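PDB 3IMK: putative molybdenum carrier protein from Syntrophus aciditrophicus SB, which is of unknown function but may carry molybdenum, and belongs to the circularly permuted YpsA branch of the SLOG family. Local coordinates for residues A19-L24 against G47-T52; L91-A96 against K101-I106. All blocks are in the same frame, centred on the assembly; numbering follows the deposited sequence.

Contact 1: residues A19-L24 against G47-T52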
loop_
_atom_site.group_PDB
_atom_site.type_symbol
_atom_site.label_atom_id
_atom_site.label_comp_id
_atom_site.label_asym_id
_atom_site.label_seq_id
_atom_site.Cartn_x
_atom_site.Cartn_y
_atom_site.Cartn_z
ATOM N N ALA A 19 1.625 7.143 -1.919
ATOM C CA ALA A 19 0.955 6.120 -1.132
ATOM C C ALA A 19 1.930 5.145 -0.455
ATOM O O ALA A 19 1.771 4.828 0.733
ATOM C CB ALA A 19 -0.042 5.305 -2.032
ATOM N N ASP A 20 2.920 4.646 -1.208
ATOM C CA ASP A 20 3.844 3.652 -0.624
ATOM C C ASP A 20 4.522 4.231 0.642
ATOM O O ASP A 20 4.762 3.509 1.641
ATOM C CB ASP A 20 4.966 3.288 -1.597
ATOM C CG ASP A 20 4.602 2.337 -2.714
ATOM O OD1 ASP A 20 3.460 1.883 -2.833
ATOM O OD2 ASP A 20 5.565 2.058 -3.486
ATOM N N ARG A 21 4.994 5.468 0.540
ATOM C CA ARG A 21 5.783 6.093 1.604
ATOM C C ARG A 21 4.912 6.383 2.826
ATOM O O ARG A 21 5.312 6.117 3.990
ATOM C CB ARG A 21 6.488 7.342 1.080
ATOM C CG ARG A 21 7.678 7.778 1.967
ATOM C CD ARG A 21 8.895 6.809 1.853
ATOM N NE ARG A 21 9.456 6.685 0.506
ATOM C CZ ARG A 21 10.312 7.537 -0.044
ATOM N NH1 ARG A 21 10.741 8.588 0.634
ATOM N NH2 ARG A 21 10.753 7.343 -1.283
ATOM N N ALA A 22 3.667 6.828 2.581
ATOM C CA ALA A 22 2.731 6.997 3.664
ATOM C C ALA A 22 2.467 5.682 4.384
ATOM O O ALA A 22 2.331 5.646 5.629
ATOM C CB ALA A 22 1.391 7.619 3.176
ATOM N N ALA A 23 2.323 4.598 3.640
ATOM C CA ALA A 23 2.130 3.336 4.319
ATOM C C ALA A 23 3.219 2.998 5.315
ATOM O O ALA A 23 2.952 2.545 6.446
ATOM C CB ALA A 23 1.987 2.204 3.252
ATOM N N LEU A 24 4.477 3.201 4.900
ATOM C CA LEU A 24 5.608 2.895 5.761
ATOM C C LEU A 24 5.684 3.852 6.965
ATOM O O LEU A 24 5.923 3.430 8.083
ATOM C CB LEU A 24 6.923 2.935 4.959
ATOM C CG LEU A 24 6.998 1.972 3.768
ATOM C CD1 LEU A 24 8.370 2.119 3.025
ATOM C CD2 LEU A 24 6.773 0.501 4.174
ATOM N N GLY A 47 14.796 10.266 -5.208
ATOM C CA GLY A 47 16.060 9.688 -4.827
ATOM C C GLY A 47 15.963 8.413 -4.019
ATOM O O GLY A 47 14.876 7.940 -3.693
ATOM N N ARG A 48 17.120 7.842 -3.750
ATOM C CA ARG A 48 17.312 6.594 -3.016
ATOM C C ARG A 48 16.379 6.578 -1.773
ATOM O O ARG A 48 16.378 7.517 -0.986
ATOM C CB ARG A 48 18.787 6.503 -2.598
ATOM C CG ARG A 48 19.206 5.188 -1.982
ATOM C CD ARG A 48 20.680 5.197 -1.620
ATOM N NE ARG A 48 21.071 4.009 -0.869
ATOM C CZ ARG A 48 21.424 2.853 -1.414
ATOM N NH1 ARG A 48 21.447 2.708 -2.734
ATOM N NH2 ARG A 48 21.780 1.828 -0.636
ATOM N N VAL A 49 15.591 5.533 -1.600
ATOM C CA VAL A 49 14.710 5.471 -0.423
ATOM C C VAL A 49 15.613 5.563 0.817
ATOM O O VAL A 49 16.565 4.790 0.945
ATOM C CB VAL A 49 13.869 4.153 -0.367
ATOM C CG1 VAL A 49 13.022 4.130 0.912
ATOM C CG2 VAL A 49 12.972 3.961 -1.624
ATOM N N PRO A 50 15.322 6.505 1.739
ATOM C CA PRO A 50 16.224 6.711 2.880
ATOM C C PRO A 50 16.546 5.423 3.642
ATOM O O PRO A 50 15.709 4.539 3.773
ATOM C CB PRO A 50 15.479 7.717 3.742
ATOM C CG PRO A 50 14.719 8.525 2.758
ATOM C CD PRO A 50 14.272 7.521 1.695
ATOM N N GLU A 51 17.768 5.327 4.139
ATOM C CA GLU A 51 18.240 4.109 4.764
ATOM C C GLU A 51 17.520 3.763 6.079
ATOM O O GLU A 51 17.607 2.640 6.546
ATOM C CB GLU A 51 19.743 4.200 4.980
ATOM C CG GLU A 51 20.502 4.284 3.650
ATOM C CD GLU A 51 20.681 2.944 2.897
ATOM O OE1 GLU A 51 20.010 1.919 3.197
ATOM O OE2 GLU A 51 21.538 2.930 1.978
ATOM N N THR A 52 16.831 4.726 6.656
ATOM C CA THR A 52 16.099 4.464 7.882
ATOM C C THR A 52 14.985 3.422 7.653
ATOM O O THR A 52 14.577 2.723 8.581
ATOM C CB THR A 52 15.526 5.743 8.441
ATOM O OG1 THR A 52 14.898 6.473 7.378
ATOM C CG2 THR A 52 16.644 6.608 9.035
HETATM O O HOH W 1 12.498 9.006 -2.731
#
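Arg21 reaches out from the first turn of helix 19-29 and lays its guanidinium against Val49 and Pro50, two residues of the irregular loop between strands 34-38 and 56-57. The setting is the circularly permuted YpsA branch of the SLOG family, a Rossmann-like fold with helices packed on a parallel sheet, and the contact illustrates how one long side chain can bridge a helix and a loop whose backbones stay well apart: the nearest CA atoms, those of Arg21 and Val49, are 9.2 Å from each other.

The direct touches are van der Waals ones. CG1 of Val49 sits over one face of the guanidinium, displaced toward its rim, while CG2 of the same valine lies 4.1 Å from Arg21 NH2. Pro50 comes in obliquely, its CD 3.8 Å from Arg21 NH1. The arginine chain starts with CG anti to the backbone N (chi1 -161°), then bends at chi2 and chi3, which brings the flat group alongside the loop.

The polar link across the contact runs through water. In the guanidinium plane, at its edge, a water accepts from Arg21 NH2 at 2.8 Å and donates to the carbonyl O of Gly47. The same NH2 also bonds to the carbonyl O of Gly15, so two partners restrain the rotation of the group, and a bound MES molecule, probably from the crystallisation liquor, lies close to this side chain.

Within the loop, charge is paired locally, and Arg42 adds further bonds to the carbonyls of Val49 and Pro50. Arg48 grips Glu51 side-on, both nitrogens converging on one oxygen from the same face of the carboxylate: NH2 to OE2 at 2.8 Å and NE to OE2 at 3.1 Å.

Contact 2: residues L91-A96 against K101-I106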
loop_
_atom_site.group_PDB
_atom_site.type_symbol
_atom_site.label_atom_id
_atom_site.label_comp_id
_atom_site.label_asym_id
_atom_site.label_seq_id
_atom_site.Cartn_x
_atom_site.Cartn_y
_atom_site.Cartn_z
ATOM N N LEU A 91 -1.351 -1.383 -12.848
ATOM C CA LEU A 91 -0.555 -2.626 -12.989
ATOM C C LEU A 91 -0.652 -3.435 -11.705
ATOM O O LEU A 91 -0.758 -4.659 -11.746
ATOM C CB LEU A 91 0.908 -2.299 -13.248
ATOM C CG LEU A 91 1.808 -3.495 -13.556
ATOM C CD1 LEU A 91 1.336 -4.272 -14.795
ATOM C CD2 LEU A 91 3.271 -3.016 -13.672
ATOM N N THR A 92 -0.597 -2.751 -10.562
ATOM C CA THR A 92 -0.742 -3.442 -9.263
ATOM C C THR A 92 -2.027 -4.264 -9.255
ATOM O O THR A 92 -2.040 -5.405 -8.859
ATOM C CB THR A 92 -0.720 -2.433 -8.089
ATOM O OG1 THR A 92 0.494 -1.694 -8.105
ATOM C CG2 THR A 92 -0.925 -3.102 -6.743
ATOM N N GLU A 93 -3.129 -3.603 -9.613
ATOM C CA GLU A 93 -4.445 -4.227 -9.655
ATOM C C GLU A 93 -4.465 -5.420 -10.633
ATOM O O GLU A 93 -5.034 -6.468 -10.336
ATOM C CB GLU A 93 -5.515 -3.163 -10.027
ATOM C CG GLU A 93 -6.925 -3.696 -10.018
ATOM C CD GLU A 93 -7.950 -2.622 -10.369
ATOM O OE1 GLU A 93 -7.846 -2.108 -11.493
ATOM O OE2 GLU A 93 -8.804 -2.331 -9.507
ATOM N N PHE A 94 -3.861 -5.229 -11.806
ATOM C CA PHE A 94 -3.741 -6.306 -12.797
ATOM C C PHE A 94 -3.022 -7.502 -12.171
ATOM O O PHE A 94 -3.474 -8.654 -12.328
ATOM C CB PHE A 94 -2.982 -5.796 -14.042
ATOM C CG PHE A 94 -2.604 -6.880 -15.027
ATOM C CD1 PHE A 94 -3.536 -7.330 -15.928
ATOM C CD2 PHE A 94 -1.351 -7.465 -15.008
ATOM C CE1 PHE A 94 -3.224 -8.332 -16.837
ATOM C CE2 PHE A 94 -1.044 -8.469 -15.903
ATOM C CZ PHE A 94 -1.988 -8.888 -16.812
ATOM N N PHE A 95 -1.888 -7.282 -11.505
ATOM C CA PHE A 95 -1.143 -8.403 -10.911
ATOM C C PHE A 95 -1.986 -9.106 -9.824
ATOM O O PHE A 95 -2.013 -10.340 -9.738
ATOM C CB PHE A 95 0.182 -7.951 -10.284
ATOM C CG PHE A 95 1.277 -7.574 -11.271
ATOM C CD1 PHE A 95 1.583 -8.384 -12.348
ATOM C CD2 PHE A 95 2.051 -6.435 -11.053
ATOM C CE1 PHE A 95 2.623 -8.044 -13.230
ATOM C CE2 PHE A 95 3.073 -6.119 -11.910
ATOM C CZ PHE A 95 3.348 -6.892 -12.979
ATOM N N ALA A 96 -2.642 -8.329 -8.953
ATOM C CA ALA A 96 -3.493 -8.952 -7.952
ATOM C C ALA A 96 -4.590 -9.847 -8.583
ATOM O O ALA A 96 -4.841 -10.967 -8.122
ATOM C CB ALA A 96 -4.092 -7.891 -6.992
ATOM N N LYS A 101 -5.045 -12.612 -5.744
ATOM C CA LYS A 101 -4.814 -12.018 -4.434
ATOM C C LYS A 101 -5.946 -11.057 -4.141
ATOM O O LYS A 101 -6.330 -10.269 -5.020
ATOM C CB LYS A 101 -3.472 -11.273 -4.404
ATOM C CG LYS A 101 -2.235 -12.184 -4.376
ATOM C CD LYS A 101 -2.002 -12.688 -2.929
ATOM C CE LYS A 101 -0.825 -13.546 -2.781
ATOM N NZ LYS A 101 -0.868 -14.114 -1.443
ATOM N N PRO A 102 -6.500 -11.054 -2.916
ATOM C CA PRO A 102 -7.491 -10.069 -2.569
ATOM C C PRO A 102 -6.973 -8.675 -2.843
ATOM O O PRO A 102 -5.809 -8.355 -2.574
ATOM C CB PRO A 102 -7.728 -10.303 -1.065
ATOM C CG PRO A 102 -7.328 -11.734 -0.841
ATOM C CD PRO A 102 -6.240 -12.008 -1.825
ATOM N N CYS A 103 -7.835 -7.836 -3.366
ATOM C CA CYS A 103 -7.467 -6.500 -3.789
ATOM C C CYS A 103 -8.672 -5.558 -3.593
ATOM O O CYS A 103 -9.783 -5.891 -3.985
ATOM C CB CYS A 103 -6.963 -6.541 -5.226
ATOM S SG CYS A 103 -6.350 -4.917 -5.838
ATOM N N LEU A 104 -8.440 -4.437 -2.927
ATOM C CA LEU A 104 -9.420 -3.408 -2.747
ATOM C C LEU A 104 -8.848 -2.119 -3.228
ATOM O O LEU A 104 -7.822 -1.678 -2.726
ATOM C CB LEU A 104 -9.810 -3.320 -1.258
ATOM C CG LEU A 104 -10.791 -2.210 -0.861
ATOM C CD1 LEU A 104 -12.117 -2.320 -1.617
ATOM C CD2 LEU A 104 -11.038 -2.195 0.659
ATOM N N HIS A 105 -9.520 -1.461 -4.154
ATOM C CA HIS A 105 -9.172 -0.138 -4.607
ATOM C C HIS A 105 -10.139 0.871 -3.968
ATOM O O HIS A 105 -11.336 0.791 -4.212
ATOM C CB HIS A 105 -9.313 -0.024 -6.150
ATOM C CG HIS A 105 -9.173 1.387 -6.658
ATOM N ND1 HIS A 105 -9.796 1.853 -7.799
ATOM C CD2 HIS A 105 -8.441 2.426 -6.169
ATOM C CE1 HIS A 105 -9.484 3.133 -7.969
ATOM N NE2 HIS A 105 -8.648 3.497 -7.012
ATOM N N ILE A 106 -9.572 1.782 -3.180
ATOM C CA ILE A 106 -10.271 2.930 -2.611
ATOM C C ILE A 106 -9.954 4.146 -3.475
ATOM O O ILE A 106 -8.813 4.593 -3.537
ATOM C CB ILE A 106 -9.868 3.171 -1.156
ATOM C CG1 ILE A 106 -10.307 2.003 -0.283
ATOM C CG2 ILE A 106 -10.429 4.502 -0.615
ATOM C CD1 ILE A 106 -11.858 1.705 -0.254
HETATM O O HOH W 2 -10.500 -0.271 -9.496
#
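Ala96 and Cys103 meet methyl to methylene, CB to CB at 3.6 Å, where helix 87-98 packs on strand 103-107. These are the last two elements of a beta-alpha-beta unit that begins with strand 76-81, and segments 91-96 and 103-106 run nearly antiparallel, their axes 155° apart and 9.3 Å at closest approach. Ala96 has the largest surface buried here, its CB lying also 3.9 Å from Cys103 SG. With chi1 at -176° the sulfur points directly away from its own backbone nitrogen, toward CA and CG of Glu93, while Ile79 of the neighbouring strand packs against the cysteine.

Lys101 closes the return from helix to strand. Its backbone N donates to Ala96 O at 2.9 Å, and its CB rests near that same oxygen before the chain bends at chi2 and carries NZ away to the carbonyl O of Ser74.

Glu93, extended beyond CG, brings OE2 to 4.1 Å from His105 CB, with carboxylate and imidazole planes almost perpendicular. A water donates to Glu93 OE2 at 2.7 Å and also bonds His105 ND1, joining the two groups without direct polar contact. Ser81 OG holds NE2, so the imidazole is gripped at both nitrogens, which should fix its rotation.

Both segments of contact 1 precede those of contact 2 in the chain. The centres, 21 Å apart, flank the middle of the molecule, and the contacts do not touch; their nearest atoms are about 7 Å from each other. The parallel sheet relates them. Contact 1 ties helix 19-29 to the loop leading into edge strand 56-57, whereas contact 2 sets helix 87-98 against the other edge strand, 103-107. Together they exemplify two ways of joining parts of an alpha/beta fold: contact 1 fastens a loop to a helix toward one end of the sheet, while contact 2 lies inside a beta-alpha-beta unit at the other.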